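Local coordinates for pancreatic lipase related protein 2 (Equus caballus, PDB 1W52) that probably hydrolyses galactolipids and triacylglycerols, releasing fatty acids, as a secreted lipase of the alpha/beta-hydrolase superfamily, at residues A[230-242]-A[260-272]. Numbering follows the deposited sequence.
Sequences PNGGKQMPGCKRS and YLACNHLKSFEYY. With DDQ (decylamine-N,N-dimethyl-N-oxide), chain B; DDQ (decylamine-N,N-dimethyl-N-oxide), chain C.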
ATOM      1  N   PRO A 230       2.490  -5.682   0.075  1.00 13.18           N
ATOM      2  CA  PRO A 230       1.618  -6.240  -0.961  1.00 13.06           C
ATOM      3  C   PRO A 230       2.402  -7.005  -2.004  1.00 13.53           C
ATOM      4  O   PRO A 230       3.410  -6.553  -2.584  1.00 13.57           O
ATOM      5  CB  PRO A 230       1.010  -5.001  -1.632  1.00 12.98           C
ATOM      6  CG  PRO A 230       1.908  -3.858  -1.241  1.00 13.41           C
ATOM      7  CD  PRO A 230       2.318  -4.236   0.172  1.00 13.58           C
ATOM      8  N   ASN A 231       1.940  -8.199  -2.271  1.00 13.76           N
ATOM      9  CA  ASN A 231       2.655  -9.049  -3.191  1.00 13.09           C
ATOM     10  C   ASN A 231       4.085  -9.222  -2.808  1.00 14.32           C
ATOM     11  O   ASN A 231       4.924  -9.321  -3.710  1.00 17.62           O
ATOM     12  CB  ASN A 231       2.546  -8.433  -4.532  1.00 11.93           C
ATOM     13  CG  ASN A 231       1.120  -7.970  -4.804  1.00 11.16           C
ATOM     14  OD1 ASN A 231       0.185  -8.790  -4.701  1.00 10.38           O
ATOM     15  ND2 ASN A 231       0.934  -6.680  -5.142  1.00  7.06           N
ATOM     16  N   GLY A 232       4.404  -9.273  -1.511  1.00 13.83           N
ATOM     17  CA  GLY A 232       5.805  -9.285  -1.105  1.00 15.48           C
ATOM     18  C   GLY A 232       6.553  -7.946  -1.219  1.00 16.85           C
ATOM     19  O   GLY A 232       7.702  -7.799  -0.785  1.00 16.75           O
ATOM     20  N   GLY A 233       5.903  -6.951  -1.781  1.00 18.73           N
ATOM     21  CA  GLY A 233       6.487  -5.636  -1.856  1.00 21.31           C
ATOM     22  C   GLY A 233       7.660  -5.372  -2.787  1.00 23.37           C
ATOM     23  O   GLY A 233       8.184  -4.274  -2.793  1.00 22.47           O
ATOM     24  N   LYS A 234       8.055  -6.343  -3.594  1.00 27.21           N
ATOM     25  CA  LYS A 234       9.169  -6.120  -4.522  1.00 29.65           C
ATOM     26  C   LYS A 234       8.710  -6.063  -5.994  1.00 30.55           C
ATOM     27  O   LYS A 234       9.250  -5.284  -6.760  1.00 31.93           O
ATOM     28  CB  LYS A 234      10.279  -7.159  -4.276  1.00 29.93           C
ATOM     29  CG  LYS A 234      10.718  -7.177  -2.805  1.00 33.69           C
ATOM     30  CD  LYS A 234      12.195  -7.538  -2.527  1.00 38.74           C
ATOM     31  CE  LYS A 234      12.353  -8.903  -1.858  1.00 41.82           C
ATOM     32  NZ  LYS A 234      12.565 -10.001  -2.917  1.00 48.32           N
ATOM     33  N   GLN A 235       7.714  -6.849  -6.384  1.00 30.69           N
ATOM     34  CA  GLN A 235       7.280  -6.861  -7.761  1.00 31.87           C
ATOM     35  C   GLN A 235       5.784  -6.893  -7.734  1.00 29.02           C
ATOM     36  O   GLN A 235       5.188  -7.790  -7.249  1.00 27.52           O
ATOM     37  CB  GLN A 235       7.871  -8.060  -8.509  1.00 34.80           C
ATOM     38  CG  GLN A 235       9.477  -7.990  -8.711  1.00 44.66           C
ATOM     39  CD  GLN A 235      10.192  -9.390  -9.019  1.00 54.89           C
ATOM     40  OE1 GLN A 235       9.534 -10.438  -9.117  1.00 61.94           O
ATOM     41  NE2 GLN A 235      11.521  -9.363  -9.170  1.00 58.94           N
ATOM     42  N   MET A 236       5.178  -5.832  -8.187  1.00 27.62           N
ATOM     43  CA  MET A 236       3.759  -5.667  -8.074  1.00 26.72           C
ATOM     44  C   MET A 236       3.212  -6.193  -9.388  1.00 27.06           C
ATOM     45  O   MET A 236       3.794  -5.934 -10.412  1.00 26.07           O
ATOM     46  CB  MET A 236       3.361  -4.173  -7.936  1.00 26.33           C
ATOM     47  CG  MET A 236       3.802  -3.467  -6.699  1.00 24.51           C
ATOM     48  SD  MET A 236       3.415  -4.368  -5.222  1.00 27.97           S
ATOM     49  CE  MET A 236       4.975  -5.164  -4.816  1.00 24.47           C
ATOM     50  N   PRO A 237       2.089  -6.906  -9.336  1.00 27.77           N
ATOM     51  CA  PRO A 237       1.325  -7.293 -10.504  1.00 28.36           C
ATOM     52  C   PRO A 237       0.825  -6.109 -11.244  1.00 30.10           C
ATOM     53  O   PRO A 237       0.380  -5.135 -10.590  1.00 31.35           O
ATOM     54  CB  PRO A 237       0.141  -8.023  -9.889  1.00 27.68           C
ATOM     55  CG  PRO A 237       0.729  -8.599  -8.708  1.00 27.81           C
ATOM     56  CD  PRO A 237       1.464  -7.447  -8.127  1.00 28.00           C
ATOM     57  N   GLY A 238       0.861  -6.222 -12.575  1.00 31.52           N
ATOM     58  CA  GLY A 238       0.424  -5.185 -13.481  1.00 32.87           C
ATOM     59  C   GLY A 238       1.633  -4.472 -14.050  1.00 34.41           C
ATOM     60  O   GLY A 238       1.538  -3.739 -15.029  1.00 34.31           O
ATOM     61  N   CYS A 239       2.768  -4.651 -13.399  1.00 36.61           N
ATOM     62  CA  CYS A 239       3.988  -3.976 -13.771  1.00 38.60           C
ATOM     63  C   CYS A 239       4.893  -4.996 -14.405  1.00 42.17           C
ATOM     64  O   CYS A 239       4.845  -6.168 -14.038  1.00 41.33           O
ATOM     65  CB  CYS A 239       4.697  -3.433 -12.526  1.00 38.24           C
ATOM     66  SG  CYS A 239       3.772  -2.217 -11.618  1.00 33.01           S
ATOM     67  N   LYS A 240       5.696  -4.536 -15.368  1.00 46.63           N
ATOM     68  CA  LYS A 240       6.923  -5.218 -15.791  1.00 49.96           C
ATOM     69  C   LYS A 240       8.079  -4.575 -15.005  1.00 50.29           C
ATOM     70  O   LYS A 240       8.101  -3.365 -14.846  1.00 50.79           O
ATOM     71  CB  LYS A 240       7.103  -4.997 -17.266  1.00 51.62           C
ATOM     72  CG  LYS A 240       5.828  -5.219 -18.115  1.00 58.17           C
ATOM     73  CD  LYS A 240       6.154  -5.509 -19.638  1.00 67.06           C
ATOM     74  CE  LYS A 240       7.394  -6.491 -19.901  1.00 70.69           C
ATOM     75  NZ  LYS A 240       8.420  -6.002 -20.903  1.00 72.22           N
ATOM     76  N   ARG A 241       9.028  -5.338 -14.507  1.00 50.46           N
ATOM     77  CA  ARG A 241       9.997  -4.759 -13.562  1.00 51.69           C
ATOM     78  C   ARG A 241      10.997  -3.586 -14.041  1.00 50.76           C
ATOM     79  O   ARG A 241      10.655  -2.778 -14.876  1.00 50.47           O
ATOM     80  CB  ARG A 241      10.761  -5.919 -12.924  1.00 53.37           C
ATOM     81  CG  ARG A 241       9.871  -7.045 -12.580  1.00 56.35           C
ATOM     82  CD  ARG A 241      10.488  -8.264 -12.848  1.00 60.58           C
ATOM     83  NE  ARG A 241       9.534  -9.306 -12.657  1.00 64.66           N
ATOM     84  CZ  ARG A 241       9.864 -10.578 -12.705  1.00 70.04           C
ATOM     85  NH1 ARG A 241      11.132 -10.929 -12.956  1.00 70.75           N
ATOM     86  NH2 ARG A 241       8.933 -11.513 -12.505  1.00 72.35           N
ATOM     87  N   SER A 242      12.204  -3.479 -13.461  1.00 50.37           N
ATOM     88  CA  SER A 242      13.226  -2.470 -13.829  1.00 49.32           C
ATOM     89  C   SER A 242      14.530  -3.150 -14.256  1.00 49.84           C
ATOM     90  O   SER A 242      15.427  -3.368 -13.431  1.00 49.45           O
ATOM     91  CB  SER A 242      13.521  -1.529 -12.639  1.00 49.40           C
ATOM     92  OG  SER A 242      14.809  -1.752 -12.064  1.00 45.45           O
ATOM     93  N   TYR A 260       7.826   2.304 -17.208  1.00 23.05           N
ATOM     94  CA  TYR A 260       8.556   1.071 -16.985  1.00 20.24           C
ATOM     95  C   TYR A 260       9.262   1.063 -15.663  1.00 18.57           C
ATOM     96  O   TYR A 260       8.994   0.222 -14.851  1.00 16.85           O
ATOM     97  CB  TYR A 260       9.570   0.807 -18.102  1.00 19.11           C
ATOM     98  CG  TYR A 260      10.177  -0.575 -17.930  1.00 16.92           C
ATOM     99  CD1 TYR A 260       9.405  -1.714 -18.116  1.00 16.26           C
ATOM    100  CD2 TYR A 260      11.497  -0.745 -17.521  1.00 15.38           C
ATOM    101  CE1 TYR A 260       9.937  -3.005 -17.932  1.00 17.01           C
ATOM    102  CE2 TYR A 260      12.058  -2.031 -17.341  1.00 14.95           C
ATOM    103  CZ  TYR A 260      11.270  -3.156 -17.561  1.00 17.20           C
ATOM    104  OH  TYR A 260      11.723  -4.451 -17.373  1.00 13.18           O
ATOM    105  N   LEU A 261      10.142   2.037 -15.477  1.00 18.05           N
ATOM    106  CA  LEU A 261      10.985   2.162 -14.276  1.00 18.39           C
ATOM    107  C   LEU A 261      10.290   2.722 -13.019  1.00 18.79           C
ATOM    108  O   LEU A 261      10.860   2.569 -11.976  1.00 19.33           O
ATOM    109  CB  LEU A 261      12.227   3.051 -14.547  1.00 18.16           C
ATOM    110  CG  LEU A 261      13.205   2.568 -15.587  1.00 20.17           C
ATOM    111  CD1 LEU A 261      14.305   3.566 -15.714  1.00 21.97           C
ATOM    112  CD2 LEU A 261      13.774   1.213 -15.223  1.00 20.06           C
ATOM    113  N   ALA A 262       9.096   3.325 -13.070  1.00 19.58           N
ATOM    114  CA  ALA A 262       8.406   3.795 -11.828  1.00 20.59           C
ATOM    115  C   ALA A 262       7.091   3.062 -11.432  1.00 22.33           C
ATOM    116  O   ALA A 262       6.446   3.388 -10.428  1.00 21.48           O
ATOM    117  CB  ALA A 262       8.075   5.280 -11.951  1.00 20.54           C
ATOM    118  N   CYS A 263       6.646   2.108 -12.232  1.00 23.90           N
ATOM    119  CA  CYS A 263       5.330   1.533 -12.030  1.00 25.01           C
ATOM    120  C   CYS A 263       5.115   0.900 -10.602  1.00 24.90           C
ATOM    121  O   CYS A 263       4.102   1.207  -9.928  1.00 26.56           O
ATOM    122  CB  CYS A 263       5.086   0.544 -13.136  1.00 24.90           C
ATOM    123  SG  CYS A 263       3.733  -0.587 -12.885  1.00 29.98           S
ATOM    124  N   ASN A 264       6.046   0.050 -10.152  1.00 23.22           N
ATOM    125  CA  ASN A 264       5.986  -0.503  -8.827  1.00 21.44           C
ATOM    126  C   ASN A 264       6.021   0.565  -7.754  1.00 21.44           C
ATOM    127  O   ASN A 264       5.253   0.519  -6.792  1.00 22.44           O
ATOM    128  CB  ASN A 264       7.190  -1.370  -8.563  1.00 21.55           C
ATOM    129  CG  ASN A 264       7.305  -2.548  -9.504  1.00 19.78           C
ATOM    130  OD1 ASN A 264       6.547  -3.487  -9.460  1.00 13.81           O
ATOM    131  ND2 ASN A 264       8.302  -2.493 -10.345  1.00 21.76           N
ATOM    132  N   HIS A 265       6.942   1.514  -7.865  1.00 20.97           N
ATOM    133  CA  HIS A 265       7.041   2.645  -6.879  1.00 20.02           C
ATOM    134  C   HIS A 265       5.686   3.356  -6.693  1.00 19.36           C
ATOM    135  O   HIS A 265       5.317   3.795  -5.601  1.00 19.22           O
ATOM    136  CB  HIS A 265       8.084   3.644  -7.401  1.00 19.97           C
ATOM    137  CG  HIS A 265       8.590   4.627  -6.405  1.00 17.04           C
ATOM    138  ND1 HIS A 265       9.006   4.272  -5.146  1.00 13.63           N
ATOM    139  CD2 HIS A 265       8.845   5.949  -6.536  1.00 15.49           C
ATOM    140  CE1 HIS A 265       9.444   5.354  -4.520  1.00 16.38           C
ATOM    141  NE2 HIS A 265       9.370   6.383  -5.346  1.00 14.51           N
ATOM    142  N   LEU A 266       4.952   3.427  -7.794  1.00 18.10           N
ATOM    143  CA  LEU A 266       3.698   4.113  -7.833  1.00 17.30           C
ATOM    144  C   LEU A 266       2.564   3.235  -7.361  1.00 17.06           C
ATOM    145  O   LEU A 266       1.529   3.745  -7.008  1.00 18.11           O
ATOM    146  CB  LEU A 266       3.422   4.616  -9.250  1.00 16.79           C
ATOM    147  CG  LEU A 266       4.440   5.611  -9.815  1.00 17.03           C
ATOM    148  CD1 LEU A 266       3.911   6.209 -11.050  1.00 19.21           C
ATOM    149  CD2 LEU A 266       4.853   6.755  -8.948  1.00 18.01           C
ATOM    150  N   LYS A 267       2.696   1.929  -7.344  1.00 16.16           N
ATOM    151  CA  LYS A 267       1.542   1.158  -6.941  1.00 16.52           C
ATOM    152  C   LYS A 267       1.173   1.458  -5.461  1.00 17.08           C
ATOM    153  O   LYS A 267       0.056   1.305  -5.041  1.00 16.73           O
ATOM    154  CB  LYS A 267       1.788  -0.342  -7.181  1.00 17.23           C
ATOM    155  CG  LYS A 267       1.654  -0.857  -8.677  1.00 17.15           C
ATOM    156  CD  LYS A 267       0.190  -0.945  -9.189  1.00 17.13           C
ATOM    157  CE  LYS A 267       0.027  -1.952 -10.390  1.00 17.79           C
ATOM    158  NZ  LYS A 267       0.051  -1.302 -11.703  1.00 13.92           N
ATOM    159  N   SER A 268       2.134   1.910  -4.683  1.00 17.94           N
ATOM    160  CA  SER A 268       1.897   2.297  -3.331  1.00 18.48           C
ATOM    161  C   SER A 268       0.761   3.297  -3.205  1.00 18.55           C
ATOM    162  O   SER A 268      -0.124   3.118  -2.377  1.00 18.15           O
ATOM    163  CB  SER A 268       3.189   2.881  -2.765  1.00 19.11           C
ATOM    164  OG  SER A 268       3.543   4.095  -3.399  1.00 22.76           O
ATOM    165  N   PHE A 269       0.781   4.359  -3.990  1.00 19.55           N
ATOM    166  CA  PHE A 269      -0.339   5.327  -3.922  1.00 21.73           C
ATOM    167  C   PHE A 269      -1.594   4.928  -4.705  1.00 21.78           C
ATOM    168  O   PHE A 269      -2.630   5.565  -4.624  1.00 21.94           O
ATOM    169  CB  PHE A 269       0.074   6.778  -4.276  1.00 22.23           C
ATOM    170  CG  PHE A 269       0.296   7.034  -5.727  1.00 23.25           C
ATOM    171  CD1 PHE A 269      -0.759   7.059  -6.610  1.00 25.28           C
ATOM    172  CD2 PHE A 269       1.576   7.315  -6.204  1.00 24.89           C
ATOM    173  CE1 PHE A 269      -0.543   7.352  -7.961  1.00 25.85           C
ATOM    174  CE2 PHE A 269       1.779   7.610  -7.534  1.00 24.49           C
ATOM    175  CZ  PHE A 269       0.717   7.635  -8.410  1.00 23.88           C
ATOM    176  N   GLU A 270      -1.456   3.888  -5.479  1.00 21.89           N
ATOM    177  CA  GLU A 270      -2.537   3.368  -6.219  1.00 22.62           C
ATOM    178  C   GLU A 270      -3.318   2.562  -5.245  1.00 22.06           C
ATOM    179  O   GLU A 270      -4.482   2.816  -5.027  1.00 21.86           O
ATOM    180  CB  GLU A 270      -1.989   2.479  -7.301  1.00 24.06           C
ATOM    181  CG  GLU A 270      -1.175   3.223  -8.330  1.00 27.85           C
ATOM    182  CD  GLU A 270      -2.108   3.688  -9.343  1.00 33.12           C
ATOM    183  OE1 GLU A 270      -2.947   4.517  -8.975  1.00 39.38           O
ATOM    184  OE2 GLU A 270      -2.078   3.148 -10.436  1.00 37.23           O
ATOM    185  N   TYR A 271      -2.663   1.595  -4.626  1.00 21.57           N
ATOM    186  CA  TYR A 271      -3.358   0.742  -3.723  1.00 21.84           C
ATOM    187  C   TYR A 271      -4.016   1.614  -2.653  1.00 22.33           C
ATOM    188  O   TYR A 271      -5.198   1.448  -2.318  1.00 23.26           O
ATOM    189  CB  TYR A 271      -2.415  -0.239  -3.070  1.00 21.61           C
ATOM    190  CG  TYR A 271      -1.673  -1.177  -3.986  1.00 23.90           C
ATOM    191  CD1 TYR A 271      -2.158  -1.541  -5.218  1.00 26.25           C
ATOM    192  CD2 TYR A 271      -0.469  -1.728  -3.591  1.00 28.18           C
ATOM    193  CE1 TYR A 271      -1.440  -2.406  -6.041  1.00 27.69           C
ATOM    194  CE2 TYR A 271       0.252  -2.598  -4.413  1.00 28.66           C
ATOM    195  CZ  TYR A 271      -0.237  -2.931  -5.633  1.00 27.74           C
ATOM    196  OH  TYR A 271       0.476  -3.799  -6.443  1.00 29.79           O
ATOM    197  N   TYR A 272      -3.275   2.573  -2.116  1.00 21.75           N
ATOM    198  CA  TYR A 272      -3.838   3.352  -1.050  1.00 20.90           C
ATOM    199  C   TYR A 272      -5.080   4.056  -1.548  1.00 20.08           C
ATOM    200  O   TYR A 272      -6.142   3.907  -0.999  1.00 19.50           O
ATOM    201  CB  TYR A 272      -2.842   4.372  -0.529  1.00 21.44           C
ATOM    202  CG  TYR A 272      -3.363   5.133   0.691  1.00 20.24           C
ATOM    203  CD1 TYR A 272      -4.202   6.227   0.544  1.00 18.71           C
ATOM    204  CD2 TYR A 272      -2.988   4.772   1.955  1.00 19.38           C
ATOM    205  CE1 TYR A 272      -4.641   6.933   1.616  1.00 20.40           C
ATOM    206  CE2 TYR A 272      -3.440   5.474   3.054  1.00 20.39           C
ATOM    207  CZ  TYR A 272      -4.271   6.552   2.879  1.00 20.09           C
ATOM    208  OH  TYR A 272      -4.736   7.260   3.946  1.00 15.23           O
TER
HETATM  209  N1  DDQ B 501      16.746   3.748 -19.455  1.00 35.96           N
HETATM  210  O1  DDQ B 501      17.009   3.338 -20.643  1.00 41.55           O
HETATM  211  CM1 DDQ B 501      17.508   2.984 -18.391  1.00 35.42           C
HETATM  212  CM2 DDQ B 501      17.011   5.262 -19.357  1.00 33.72           C
HETATM  213  C1  DDQ B 501      15.312   3.311 -19.373  1.00 30.74           C
HETATM  214  C2  DDQ B 501      15.174   1.796 -19.611  1.00 27.29           C
HETATM  215  C3  DDQ B 501      14.394   1.506 -20.877  1.00 25.09           C
HETATM  216  C4  DDQ B 501      13.338   0.418 -20.672  1.00 21.79           C
HETATM  217  C5  DDQ B 501      12.111   0.734 -21.489  1.00 20.14           C
HETATM  218  C6  DDQ B 501      11.261  -0.504 -21.590  1.00 20.97           C
HETATM  219  C7  DDQ B 501       9.863  -0.119 -22.064  1.00 24.12           C
HETATM  220  C8  DDQ B 501       8.922  -1.330 -22.107  1.00 28.02           C
HETATM  221  C9  DDQ B 501       8.798  -1.927 -23.519  1.00 32.59           C
HETATM  222  C10 DDQ B 501       9.929  -2.891 -23.958  1.00 33.42           C
HETATM  223  N1  DDQ C 502       4.577  11.133 -12.035  1.00 35.38           N
HETATM  224  O1  DDQ C 502       3.711  11.302 -11.143  1.00 37.75           O
HETATM  225  CM1 DDQ C 502       3.901  10.566 -13.258  1.00 34.18           C
HETATM  226  CM2 DDQ C 502       5.230  12.426 -12.401  1.00 36.19           C
HETATM  227  C1  DDQ C 502       5.509  10.151 -11.402  1.00 32.56           C
HETATM  228  C2  DDQ C 502       6.686  10.718 -10.599  1.00 28.83           C
HETATM  229  C3  DDQ C 502       7.984  10.195 -11.203  1.00 27.82           C
HETATM  230  C4  DDQ C 502       8.575   9.007 -10.460  1.00 24.48           C
HETATM  231  C5  DDQ C 502       9.994   9.304 -10.007  1.00 21.61           C
HETATM  232  C6  DDQ C 502      10.467   8.081  -9.273  1.00 21.50           C
HETATM  233  C7  DDQ C 502      11.820   8.285  -8.655  1.00 22.62           C
HETATM  234  C8  DDQ C 502      11.783   8.116  -7.148  1.00 25.20           C
HETATM  235  C9  DDQ C 502      13.115   8.581  -6.550  1.00 26.06           C
HETATM  236  C10 DDQ C 502      13.560   7.801  -5.333  1.00 25.69           C
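The loop 230-242 runs antiparallel along helix 257-277, with the CA of M236 5.7 Å from that of N264 and the CA of C239 5.9 Å from that of C263. This is part of the alpha/beta-hydrolase fold: the loop leaves strand 226-230 of the central sheet and is tied to the helix that carries H265, the predicted charge-relay histidine. The tie is a disulfide, C239 SG to C263 SG. C263 reaches it because its SG stands anti to the backbone N (chi1 165°). The type II turn from M236 to C239 leads into this bridge.

The next residue, N264, holds the loop backbone. Its OD1 accepts M236 N at 3.0 Å in a nearly straight bond, 171° at the hydrogen. The donor is tilted 21° from the carbonyl plane of the amide. The K267 chain slides past M236 in the opposite direction, with K267 CB 3.7 Å from M236 CG.

Towards the sheet, Y271 meets P230 and M236. P230 CB and CG pack obliquely on Y271 CE2 and CD2. M236 SD lies at the edge of the ring, in its plane, 5.0 Å from the centroid, a Met-aromatic contact. N231 ND2 also gives M236 SD a weak hydrogen bond; its stronger partner is T331 OG1. Y337 meets the Y271 ring edge-to-face.

On the other face of the helix, H265 points away from the loop. H265 ND1 is hydrogen-bonded to D178 OD2 and NE2 to S154 OG, consistent with a Ser-His-Asp triad, and a bound detergent touches its NE2. At the helix start, K240 CB approaches Y260 CE1 and S242 CB packs on L261 CD2. The second detergent lies over one face of the Y260 ring, its C6 3.8 Å from Y260 CG.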